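PDB 3HSI: phosphatidylserine synthase, which belongs to the phospholipase D superfamily and folds around two mixed beta-sheets flanked by helices, with two subunits in the assembly. Local coordinates for residues Lys10-Asn15 against Phe267-Lys272; Tyr172-Lys177 against Gly367-Asp372; Gly230-Lys235 against Ala391-Leu396; Glu258-Ile263 against Arg385-Asp390. All coordinates share one frame; numbering follows the deposited sequence.

Contact 1 (Lys10-Asn15 against Phe267-Lys272)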
# COMPACT_ATOMS: atom_id res chain seq x y z
N LYS C 10 -20.46 -7.35 21.44
CA LYS C 10 -21.51 -8.33 21.22
C LYS C 10 -21.46 -8.87 19.79
O LYS C 10 -21.70 -10.05 19.58
CB LYS C 10 -22.88 -7.79 21.63
CG LYS C 10 -23.26 -8.21 23.08
CD LYS C 10 -24.38 -7.34 23.70
CE LYS C 10 -24.82 -7.88 25.07
NZ LYS C 10 -25.21 -6.79 26.02
N ARG C 11 -21.10 -8.02 18.83
CA ARG C 11 -20.88 -8.46 17.46
C ARG C 11 -19.78 -9.52 17.40
O ARG C 11 -19.84 -10.43 16.57
CB ARG C 11 -20.57 -7.30 16.50
CG ARG C 11 -20.18 -7.77 15.08
CD ARG C 11 -19.93 -6.63 14.08
NE ARG C 11 -18.80 -5.78 14.46
CZ ARG C 11 -18.42 -4.69 13.79
NH1 ARG C 11 -19.05 -4.30 12.69
NH2 ARG C 11 -17.38 -3.97 14.23
N ALA C 12 -18.79 -9.40 18.28
CA ALA C 12 -17.65 -10.31 18.30
C ALA C 12 -18.03 -11.69 18.84
O ALA C 12 -17.61 -12.72 18.30
CB ALA C 12 -16.51 -9.70 19.10
N GLU C 13 -18.80 -11.70 19.92
CA GLU C 13 -19.28 -12.96 20.46
C GLU C 13 -20.09 -13.72 19.41
O GLU C 13 -19.87 -14.92 19.23
CB GLU C 13 -20.15 -12.74 21.71
CG GLU C 13 -20.08 -13.95 22.68
CD GLU C 13 -21.18 -13.96 23.74
OE1 GLU C 13 -21.73 -12.87 24.07
OE2 GLU C 13 -21.52 -15.07 24.25
N GLN C 14 -21.02 -13.02 18.74
CA GLN C 14 -21.82 -13.57 17.65
C GLN C 14 -20.96 -14.15 16.53
O GLN C 14 -21.23 -15.26 16.06
CB GLN C 14 -22.75 -12.51 17.05
CG GLN C 14 -23.84 -12.01 18.01
CD GLN C 14 -24.45 -10.70 17.56
OE1 GLN C 14 -24.50 -10.37 16.37
NE2 GLN C 14 -24.89 -9.92 18.53
N ASN C 15 -19.96 -13.39 16.08
CA ASN C 15 -19.09 -13.88 15.00
C ASN C 15 -18.34 -15.14 15.40
O ASN C 15 -18.27 -16.10 14.63
CB ASN C 15 -18.13 -12.80 14.50
CG ASN C 15 -18.85 -11.51 14.07
OD1 ASN C 15 -20.07 -11.51 13.79
ND2 ASN C 15 -18.11 -10.41 14.04
N PHE C 267 -9.68 -10.69 20.58
CA PHE C 267 -9.20 -9.65 21.50
C PHE C 267 -10.36 -8.97 22.22
O PHE C 267 -10.24 -8.61 23.39
CB PHE C 267 -8.44 -8.56 20.75
CG PHE C 267 -6.98 -8.86 20.50
CD1 PHE C 267 -6.01 -7.89 20.77
CD2 PHE C 267 -6.58 -10.06 19.95
CE1 PHE C 267 -4.67 -8.15 20.51
CE2 PHE C 267 -5.23 -10.32 19.69
CZ PHE C 267 -4.28 -9.36 19.97
N LEU C 268 -11.47 -8.76 21.53
CA LEU C 268 -12.63 -8.16 22.18
C LEU C 268 -13.31 -9.08 23.14
O LEU C 268 -14.02 -8.62 24.01
CB LEU C 268 -13.67 -7.72 21.16
CG LEU C 268 -13.32 -6.49 20.35
CD1 LEU C 268 -14.21 -6.46 19.15
CD2 LEU C 268 -13.48 -5.27 21.22
N GLN C 269 -13.16 -10.39 22.96
CA GLN C 269 -13.88 -11.37 23.75
C GLN C 269 -13.08 -12.01 24.87
O GLN C 269 -13.49 -13.02 25.41
CB GLN C 269 -14.43 -12.50 22.84
CG GLN C 269 -15.75 -12.10 22.15
CD GLN C 269 -16.87 -11.97 23.16
OE1 GLN C 269 -17.20 -12.94 23.85
NE2 GLN C 269 -17.46 -10.78 23.27
N VAL C 270 -11.94 -11.43 25.20
CA VAL C 270 -11.18 -11.84 26.38
C VAL C 270 -11.98 -11.61 27.66
O VAL C 270 -12.47 -10.50 27.92
CB VAL C 270 -9.84 -11.08 26.44
CG1 VAL C 270 -9.07 -11.41 27.76
CG2 VAL C 270 -9.01 -11.43 25.23
N GLN C 271 -12.13 -12.65 28.48
CA GLN C 271 -12.85 -12.51 29.73
C GLN C 271 -11.90 -12.27 30.91
O GLN C 271 -12.24 -11.54 31.84
CB GLN C 271 -13.72 -13.74 30.00
CG GLN C 271 -14.78 -14.01 28.93
CD GLN C 271 -15.74 -12.85 28.74
OE1 GLN C 271 -15.59 -12.06 27.80
NE2 GLN C 271 -16.72 -12.74 29.62
N LYS C 272 -10.72 -12.88 30.85
CA LYS C 272 -9.75 -12.88 31.94
C LYS C 272 -8.33 -12.52 31.51
O LYS C 272 -7.72 -11.61 32.07
CB LYS C 272 -9.72 -14.26 32.63
CG LYS C 272 -10.92 -14.51 33.52
CD LYS C 272 -10.84 -15.85 34.18
CE LYS C 272 -11.93 -16.00 35.22
NZ LYS C 272 -11.53 -15.51 36.58
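A12 meets the C-terminal end of helix 258-268 with its methyl group, CB lying 4.0 Å from L268 CD1 and 4.0 Å from Q269 CG. The close-packed part of the contact is this methyl together with the methylenes of E13, both set against Q269. The glutamine, the first residue to leave helical geometry, lies beside A12, its CG against the methyl. A bend at its second torsion (chi2 -68°) folds the amide back against E13, so that Q269 CD comes within 3.7 Å of E13 CB. The amide oxygen makes the closest approach, Q269 OE1 lying 3.3 Å from E13 CG. T9 and L16 of the same N-terminal helix also touch Q269.

Beyond CG of E13 the contact thins toward solvent. The E13 chain runs on extended and crosses Q269 at about a right angle; its carboxylate plane is nearly parallel to the amide (8°), but the amide rests on the methylenes and the carboxylate lies beyond it. Across this contact the amide is used for van der Waals contact. Helix 8-18 is thus joined to this helix end by apolar and van der Waals contact, while the charge of E13 is left on the exposed side.

Contact 2 (Tyr172-Lys177 against Gly367-Asp372)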
# COMPACT_ATOMS: atom_id res chain seq x y z
N TYR C 172 13.63 -19.26 16.58
CA TYR C 172 12.58 -19.92 17.39
C TYR C 172 11.21 -19.69 16.79
O TYR C 172 10.84 -18.55 16.46
CB TYR C 172 12.64 -19.41 18.82
CG TYR C 172 11.98 -20.24 19.92
CD1 TYR C 172 11.91 -21.64 19.84
CD2 TYR C 172 11.48 -19.62 21.08
CE1 TYR C 172 11.33 -22.41 20.87
CE2 TYR C 172 10.91 -20.36 22.11
CZ TYR C 172 10.84 -21.75 22.00
OH TYR C 172 10.29 -22.46 23.03
N ASP C 173 10.47 -20.77 16.59
CA ASP C 173 9.09 -20.64 16.16
C ASP C 173 8.23 -21.62 16.99
O ASP C 173 8.74 -22.25 17.97
CB ASP C 173 8.97 -20.90 14.63
CG ASP C 173 7.89 -20.05 13.95
OD1 ASP C 173 6.71 -20.25 14.27
OD2 ASP C 173 8.19 -19.19 13.09
N ARG C 174 6.95 -21.74 16.62
CA ARG C 174 6.08 -22.74 17.22
C ARG C 174 5.71 -23.78 16.19
O ARG C 174 5.68 -23.48 15.02
CB ARG C 174 4.81 -22.10 17.74
CG ARG C 174 4.99 -21.35 19.00
CD ARG C 174 3.72 -20.62 19.34
NE ARG C 174 2.68 -21.52 19.83
CZ ARG C 174 1.37 -21.28 19.72
NH1 ARG C 174 0.94 -20.19 19.11
NH2 ARG C 174 0.50 -22.12 20.25
N TYR C 175 5.45 -25.01 16.64
CA TYR C 175 5.23 -26.11 15.69
C TYR C 175 4.14 -27.01 16.23
O TYR C 175 4.24 -27.50 17.35
CB TYR C 175 6.54 -26.94 15.50
CG TYR C 175 7.79 -26.10 15.62
CD1 TYR C 175 8.34 -25.47 14.51
CD2 TYR C 175 8.37 -25.87 16.86
CE1 TYR C 175 9.48 -24.69 14.62
CE2 TYR C 175 9.51 -25.07 16.99
CZ TYR C 175 10.05 -24.48 15.88
OH TYR C 175 11.16 -23.67 16.04
N GLN C 176 3.10 -27.22 15.42
CA GLN C 176 2.03 -28.11 15.82
C GLN C 176 1.80 -29.19 14.79
O GLN C 176 1.65 -28.92 13.60
CB GLN C 176 0.74 -27.35 16.08
CG GLN C 176 0.82 -26.45 17.25
CD GLN C 176 1.46 -25.13 16.89
OE1 GLN C 176 1.39 -24.70 15.74
NE2 GLN C 176 2.08 -24.48 17.87
N LYS C 177 1.78 -30.42 15.28
CA LYS C 177 1.48 -31.56 14.45
C LYS C 177 0.05 -32.05 14.73
O LYS C 177 -0.31 -32.35 15.88
CB LYS C 177 2.51 -32.69 14.70
CG LYS C 177 2.65 -33.60 13.50
CD LYS C 177 2.74 -35.04 13.88
CE LYS C 177 3.88 -35.33 14.76
NZ LYS C 177 4.09 -36.81 14.74
N GLY C 367 1.49 -16.04 18.09
CA GLY C 367 0.40 -16.78 18.72
C GLY C 367 -0.54 -15.87 19.49
O GLY C 367 -0.19 -14.73 19.85
N VAL C 368 -1.76 -16.35 19.67
CA VAL C 368 -2.77 -15.64 20.48
C VAL C 368 -3.45 -16.70 21.29
O VAL C 368 -3.82 -17.74 20.77
CB VAL C 368 -3.82 -14.87 19.64
CG1 VAL C 368 -4.90 -14.30 20.56
CG2 VAL C 368 -3.18 -13.72 18.79
N TRP C 369 -3.56 -16.47 22.60
CA TRP C 369 -4.31 -17.33 23.46
C TRP C 369 -5.34 -16.49 24.23
O TRP C 369 -4.99 -15.49 24.84
CB TRP C 369 -3.40 -18.00 24.49
CG TRP C 369 -2.36 -18.95 24.02
CD1 TRP C 369 -2.39 -20.33 24.13
CD2 TRP C 369 -1.05 -18.63 23.48
NE1 TRP C 369 -1.19 -20.87 23.66
CE2 TRP C 369 -0.36 -19.86 23.28
CE3 TRP C 369 -0.41 -17.43 23.15
CZ2 TRP C 369 0.95 -19.91 22.76
CZ3 TRP C 369 0.88 -17.49 22.65
CH2 TRP C 369 1.55 -18.71 22.46
N VAL C 370 -6.58 -16.93 24.20
CA VAL C 370 -7.68 -16.24 24.90
C VAL C 370 -8.17 -17.10 26.04
O VAL C 370 -8.63 -18.23 25.83
CB VAL C 370 -8.83 -15.90 23.93
CG1 VAL C 370 -10.06 -15.30 24.69
CG2 VAL C 370 -8.28 -14.93 22.86
N ASP C 371 -8.00 -16.58 27.26
CA ASP C 371 -8.41 -17.32 28.49
C ASP C 371 -7.92 -18.78 28.35
O ASP C 371 -6.77 -19.00 27.95
CB ASP C 371 -9.93 -17.20 28.70
CG ASP C 371 -10.43 -15.74 28.68
OD1 ASP C 371 -9.70 -14.82 29.09
OD2 ASP C 371 -11.56 -15.49 28.24
N ASP C 372 -8.77 -19.76 28.61
CA ASP C 372 -8.42 -21.18 28.43
C ASP C 372 -9.26 -21.82 27.32
O ASP C 372 -9.43 -23.04 27.27
CB ASP C 372 -8.58 -21.95 29.75
CG ASP C 372 -9.89 -21.61 30.46
OD1 ASP C 372 -10.69 -20.77 29.92
OD2 ASP C 372 -10.14 -22.17 31.57
O HOH W 1 -1.77 -19.54 20.14
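R174 lays its guanidinium against the indole of W369, the two side chains coming from opposite directions. From CB, which points at strand 367-370, the chain runs extended through CG to CD and then bends at chi3 (74°), turning the flat end so that W369 CZ2 lies over the centre of one of its faces; I375, L377 and L365 also touch this side chain. R174 NE lies 3.8 Å from W369 CZ2, and R174 CZ and NH2 both lie 3.4 Å from that same carbon. The planes are 33° apart, so the groups lean on each other obliquely. At the tip the two nitrogens differ. NH2 forms a salt bridge with E411. NH1 has the glycine at its edge, 3.5 Å from G367 CA, where the absence of a side chain permits so close an approach. It also donates to a water, 3.0 Å from NH1, which in turn donates to V368 O at 2.8 Å and lies over one face of the W369 ring.

At the base, R174 N is held by D173 OD1 through its anti lone pair, and D173 OD2 bonds H364 ND1. The sequence from H364 to D371 fits the HxK(x)4D signature of the phospholipase D superfamily, so this contact ties strand 171-179 to that motif. Buried as it is, the arginine probably keeps its positive charge, balanced by E411, while the E411 salt bridge, the water and the indole together probably fix the rotation of its head.

Contact 3 (Gly230-Lys235 against Ala391-Leu396)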
# COMPACT_ATOMS: atom_id res chain seq x y z
N GLY C 230 -11.11 -16.73 -1.52
CA GLY C 230 -10.42 -17.81 -0.85
C GLY C 230 -11.01 -18.10 0.52
O GLY C 230 -11.20 -17.19 1.33
N GLU C 231 -11.32 -19.37 0.76
CA GLU C 231 -11.81 -19.83 2.05
C GLU C 231 -11.58 -21.33 2.15
O GLU C 231 -11.47 -21.99 1.13
CB GLU C 231 -13.30 -19.50 2.25
CG GLU C 231 -14.21 -20.14 1.20
CD GLU C 231 -15.70 -19.79 1.42
OE1 GLU C 231 -16.04 -19.14 2.45
OE2 GLU C 231 -16.53 -20.18 0.57
N TYR C 232 -11.45 -21.85 3.35
CA TYR C 232 -11.32 -23.30 3.55
C TYR C 232 -12.73 -23.86 3.68
O TYR C 232 -13.63 -23.14 4.08
CB TYR C 232 -10.53 -23.61 4.81
CG TYR C 232 -9.06 -23.25 4.74
CD1 TYR C 232 -8.13 -24.19 4.30
CD2 TYR C 232 -8.59 -21.99 5.10
CE1 TYR C 232 -6.79 -23.90 4.23
CE2 TYR C 232 -7.23 -21.68 5.03
CZ TYR C 232 -6.35 -22.66 4.60
OH TYR C 232 -5.00 -22.44 4.48
N SER C 233 -12.94 -25.13 3.30
CA SER C 233 -14.25 -25.78 3.49
C SER C 233 -14.12 -26.97 4.43
O SER C 233 -13.12 -27.67 4.44
CB SER C 233 -14.81 -26.30 2.16
OG SER C 233 -15.22 -25.24 1.34
N LEU C 234 -15.15 -27.18 5.23
CA LEU C 234 -15.19 -28.31 6.14
C LEU C 234 -16.38 -29.18 5.78
O LEU C 234 -17.42 -28.66 5.34
CB LEU C 234 -15.28 -27.80 7.58
CG LEU C 234 -14.05 -27.05 8.09
CD1 LEU C 234 -14.31 -26.51 9.49
CD2 LEU C 234 -12.80 -27.95 8.05
N LYS C 235 -16.24 -30.48 5.95
CA LYS C 235 -17.38 -31.35 5.71
C LYS C 235 -18.25 -31.62 6.94
O LYS C 235 -19.47 -31.55 6.85
CB LYS C 235 -16.96 -32.66 5.03
CG LYS C 235 -16.88 -32.52 3.54
CD LYS C 235 -16.26 -33.74 2.87
CE LYS C 235 -16.01 -33.42 1.40
NZ LYS C 235 -14.66 -33.84 0.92
N ALA C 391 -0.83 -12.45 2.45
CA ALA C 391 -1.82 -13.51 2.49
C ALA C 391 -1.50 -14.39 3.69
O ALA C 391 -0.38 -14.87 3.85
CB ALA C 391 -1.86 -14.29 1.18
N GLU C 392 -2.50 -14.57 4.55
CA GLU C 392 -2.31 -15.23 5.84
C GLU C 392 -3.30 -16.36 6.06
O GLU C 392 -4.38 -16.39 5.45
CB GLU C 392 -2.49 -14.21 6.99
CG GLU C 392 -1.72 -12.90 6.83
CD GLU C 392 -0.30 -12.99 7.37
OE1 GLU C 392 0.11 -14.09 7.83
OE2 GLU C 392 0.41 -11.96 7.37
N ASN C 393 -2.94 -17.27 6.97
CA ASN C 393 -3.94 -18.23 7.43
C ASN C 393 -3.83 -18.54 8.93
O ASN C 393 -2.96 -18.01 9.62
CB ASN C 393 -3.98 -19.47 6.55
CG ASN C 393 -2.78 -20.40 6.76
OD1 ASN C 393 -1.75 -20.00 7.31
ND2 ASN C 393 -2.91 -21.64 6.28
N GLY C 394 -4.74 -19.37 9.43
CA GLY C 394 -4.74 -19.74 10.82
C GLY C 394 -5.53 -21.00 11.11
O GLY C 394 -6.48 -21.34 10.38
N LEU C 395 -5.13 -21.70 12.16
CA LEU C 395 -5.96 -22.73 12.73
C LEU C 395 -6.44 -22.20 14.08
O LEU C 395 -5.65 -21.99 15.01
CB LEU C 395 -5.19 -24.05 12.88
CG LEU C 395 -4.51 -24.58 11.61
CD1 LEU C 395 -3.67 -25.87 11.87
CD2 LEU C 395 -5.55 -24.83 10.48
N LEU C 396 -7.73 -21.93 14.16
CA LEU C 396 -8.33 -21.57 15.43
C LEU C 396 -8.77 -22.82 16.16
O LEU C 396 -9.70 -23.50 15.75
CB LEU C 396 -9.50 -20.58 15.30
CG LEU C 396 -10.12 -20.15 16.64
CD1 LEU C 396 -9.11 -19.36 17.53
CD2 LEU C 396 -11.41 -19.31 16.46
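N393 carries its CG between its own backbone N and carbonyl carbon (chi1 73°), a crowded position that sends the amide off strand 391-398 toward the loop 230-235. Y232 reaches back with CG beside its backbone N (chi1 -70°), which extends the phenol toward the strand. The two side chains cross at about a right angle, and N393 ND2 donates to Y232 OH at 2.9 Å. The bond is fairly straight (161°), and the hydroxyl lies close to the plane of the amide. Little else touches: Y232 OH is 3.8 Å from N393 CB, and N393 ND2 is 4.0 Å from Y232 CZ.

Strand 391-398 pairs with strands 245-252 and 374-378 in a mixed sheet of this phospholipase D-superfamily fold, and N393 also faces a copy of the HxK(x)4D signature of the superfamily, which begins at H142. Its OD1 accepts from the backbone N of K144, the lysine of that sequence, and from Y154 OH. N393 is thus gripped on both ends of its amide, which fixes the orientation of the group; OD1 finds its strongest partner in Y154, outside the loop. On its loop, Y232 stacks its ring on F190 and touches P248, F250 and M187, which keep the phenol beside the sheet.

Contact 4 (Glu258-Ile263 against Arg385-Asp390)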
# COMPACT_ATOMS: atom_id res chain seq x y z
N GLU C 258 -11.45 -12.60 6.86
CA GLU C 258 -11.96 -13.41 7.95
C GLU C 258 -10.95 -13.62 9.10
O GLU C 258 -11.31 -13.48 10.27
CB GLU C 258 -12.47 -14.78 7.47
CG GLU C 258 -13.11 -15.53 8.65
CD GLU C 258 -13.98 -16.71 8.25
OE1 GLU C 258 -13.48 -17.61 7.54
OE2 GLU C 258 -15.17 -16.73 8.68
N LEU C 259 -9.71 -13.96 8.76
CA LEU C 259 -8.68 -14.15 9.76
C LEU C 259 -8.53 -12.92 10.65
O LEU C 259 -8.57 -13.04 11.87
CB LEU C 259 -7.34 -14.50 9.10
CG LEU C 259 -6.20 -14.76 10.09
CD1 LEU C 259 -6.48 -15.90 11.10
CD2 LEU C 259 -4.88 -15.00 9.33
N ASN C 260 -8.37 -11.75 10.04
CA ASN C 260 -8.28 -10.54 10.83
C ASN C 260 -9.52 -10.19 11.64
O ASN C 260 -9.39 -9.74 12.76
CB ASN C 260 -7.78 -9.39 9.98
CG ASN C 260 -6.38 -9.67 9.46
OD1 ASN C 260 -5.69 -10.54 10.00
ND2 ASN C 260 -5.98 -8.99 8.44
N GLN C 261 -10.69 -10.42 11.07
CA GLN C 261 -11.94 -10.26 11.82
C GLN C 261 -11.96 -11.18 13.04
O GLN C 261 -12.32 -10.75 14.12
CB GLN C 261 -13.17 -10.52 10.92
CG GLN C 261 -13.68 -9.28 10.20
CD GLN C 261 -14.45 -9.60 8.90
OE1 GLN C 261 -14.97 -10.71 8.71
NE2 GLN C 261 -14.50 -8.61 7.99
N VAL C 262 -11.55 -12.44 12.86
CA VAL C 262 -11.45 -13.37 13.99
C VAL C 262 -10.45 -12.92 15.07
O VAL C 262 -10.76 -12.91 16.26
CB VAL C 262 -11.17 -14.83 13.52
CG1 VAL C 262 -10.72 -15.70 14.69
CG2 VAL C 262 -12.44 -15.41 12.88
N ILE C 263 -9.25 -12.52 14.68
CA ILE C 263 -8.31 -11.98 15.66
C ILE C 263 -8.88 -10.76 16.44
O ILE C 263 -8.83 -10.71 17.70
CB ILE C 263 -6.94 -11.67 14.98
CG1 ILE C 263 -6.38 -12.99 14.38
CG2 ILE C 263 -5.97 -10.98 15.96
CD1 ILE C 263 -5.27 -12.83 13.28
N ARG C 385 1.30 -4.82 7.94
CA ARG C 385 1.48 -5.62 6.68
C ARG C 385 0.47 -6.76 6.60
O ARG C 385 -0.17 -6.99 5.56
CB ARG C 385 2.84 -6.34 6.66
CG ARG C 385 4.02 -5.55 6.20
CD ARG C 385 5.11 -6.50 5.70
NE ARG C 385 4.74 -7.06 4.40
CZ ARG C 385 4.86 -6.41 3.24
NH1 ARG C 385 5.33 -5.17 3.23
NH2 ARG C 385 4.50 -6.99 2.10
N ALA C 386 0.41 -7.53 7.69
CA ALA C 386 -0.54 -8.64 7.83
C ALA C 386 -1.99 -8.15 7.69
O ALA C 386 -2.84 -8.84 7.13
CB ALA C 386 -0.32 -9.36 9.14
N TRP C 387 -2.27 -6.94 8.14
CA TRP C 387 -3.65 -6.42 8.05
C TRP C 387 -4.07 -5.89 6.68
O TRP C 387 -5.25 -5.55 6.46
CB TRP C 387 -3.90 -5.34 9.12
CG TRP C 387 -4.79 -5.84 10.22
CD1 TRP C 387 -6.05 -5.38 10.53
CD2 TRP C 387 -4.51 -6.91 11.13
NE1 TRP C 387 -6.56 -6.11 11.59
CE2 TRP C 387 -5.63 -7.05 11.97
CE3 TRP C 387 -3.42 -7.79 11.30
CZ2 TRP C 387 -5.70 -8.03 12.98
CZ3 TRP C 387 -3.49 -8.76 12.29
CH2 TRP C 387 -4.61 -8.86 13.12
N ARG C 388 -3.14 -5.80 5.75
CA ARG C 388 -3.49 -5.13 4.52
C ARG C 388 -2.85 -5.75 3.32
O ARG C 388 -3.47 -5.85 2.27
CB ARG C 388 -3.09 -3.65 4.64
CG ARG C 388 -3.52 -2.78 3.53
CD ARG C 388 -2.89 -1.38 3.67
NE ARG C 388 -3.55 -0.51 4.65
CZ ARG C 388 -3.24 -0.42 5.95
NH1 ARG C 388 -2.28 -1.18 6.48
NH2 ARG C 388 -3.90 0.43 6.73
N LEU C 389 -1.59 -6.15 3.47
CA LEU C 389 -0.81 -6.55 2.30
C LEU C 389 -0.67 -8.07 2.11
O LEU C 389 -0.82 -8.55 0.99
CB LEU C 389 0.57 -5.89 2.32
CG LEU C 389 0.56 -4.36 2.52
CD1 LEU C 389 1.97 -3.82 2.74
CD2 LEU C 389 -0.11 -3.67 1.33
N ASP C 390 -0.42 -8.82 3.18
CA ASP C 390 0.03 -10.23 3.01
C ASP C 390 -1.09 -11.28 3.04
O ASP C 390 -2.17 -11.03 3.58
CB ASP C 390 1.11 -10.60 4.02
CG ASP C 390 2.35 -9.68 3.94
OD1 ASP C 390 2.65 -9.11 2.88
OD2 ASP C 390 3.05 -9.55 4.96
O HOH W 2 -7.39 -7.22 7.45
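N260 stacks the flat amide of its side chain on one face of the W387 indole, the two planes only 4° apart. With CG anti to the carbonyl carbon and chi2 at -18°, the asparagine holds its amide level over the ring: N260 CG lies over the centre of the ring, N260 OD1 is 3.6 Å from W387 CZ3, and ND2 reaches the backbone side. N260 CB adds a CH-pi contact, 4.0 Å from the centroid of the five-membered ring. W387 takes an unusual first torsion, chi1 -108°, between the staggered positions, which brings the indole back toward helix 258-268. I263 meets the same indole differently, at its edge and in its plane, with CG2 3.8 Å from W387 CH2.

The polar tip of N260 makes a weak hydrogen bond, ND2 to A386 O at 3.4 Å. A water that donates to W387 O at 2.9 Å also lies near ND2, too near in the model for that link to be trusted. W387 NE1 bonds E264 a turn further along the helix, and R216 of the second subunit packs on W387.

Within the loop, R385 grips D390 side-on, NE 3.1 Å from D390 OD2 and NH2 2.9 Å from D390 OD1 on its syn lone pair, while R385 O accepts from three backbone nitrogens, those of R388, L389 and D390. The salt bridge closes the loop on itself. Loop and helix are joined by the amide-indole stack together with the bond from W387 NE1 to E264, the direct amide bond being weak.

In the fold
Contacts 2 and 4 are fully buried, contact 3 partly so, and contact 1 lies furthest out, its centre about 23 Å from the chain centre, with the E13 side exposed. Contacts 1 and 4 use the two ends of helix 258-268, one by van der Waals touching and the other by an amide stacked on an indole. Contacts 3 and 4 meet directly where E392 packs on A386 and L259, and strand 391-398 runs on from the loop of contact 4. Contacts 1 and 2 join at D371, whose carboxylate probably bonds the backbone nitrogens of Q271 and K272. Contact 2 centres on a buried arginine balanced by E411 beside it, contact 3 on a directional amide-phenol bond.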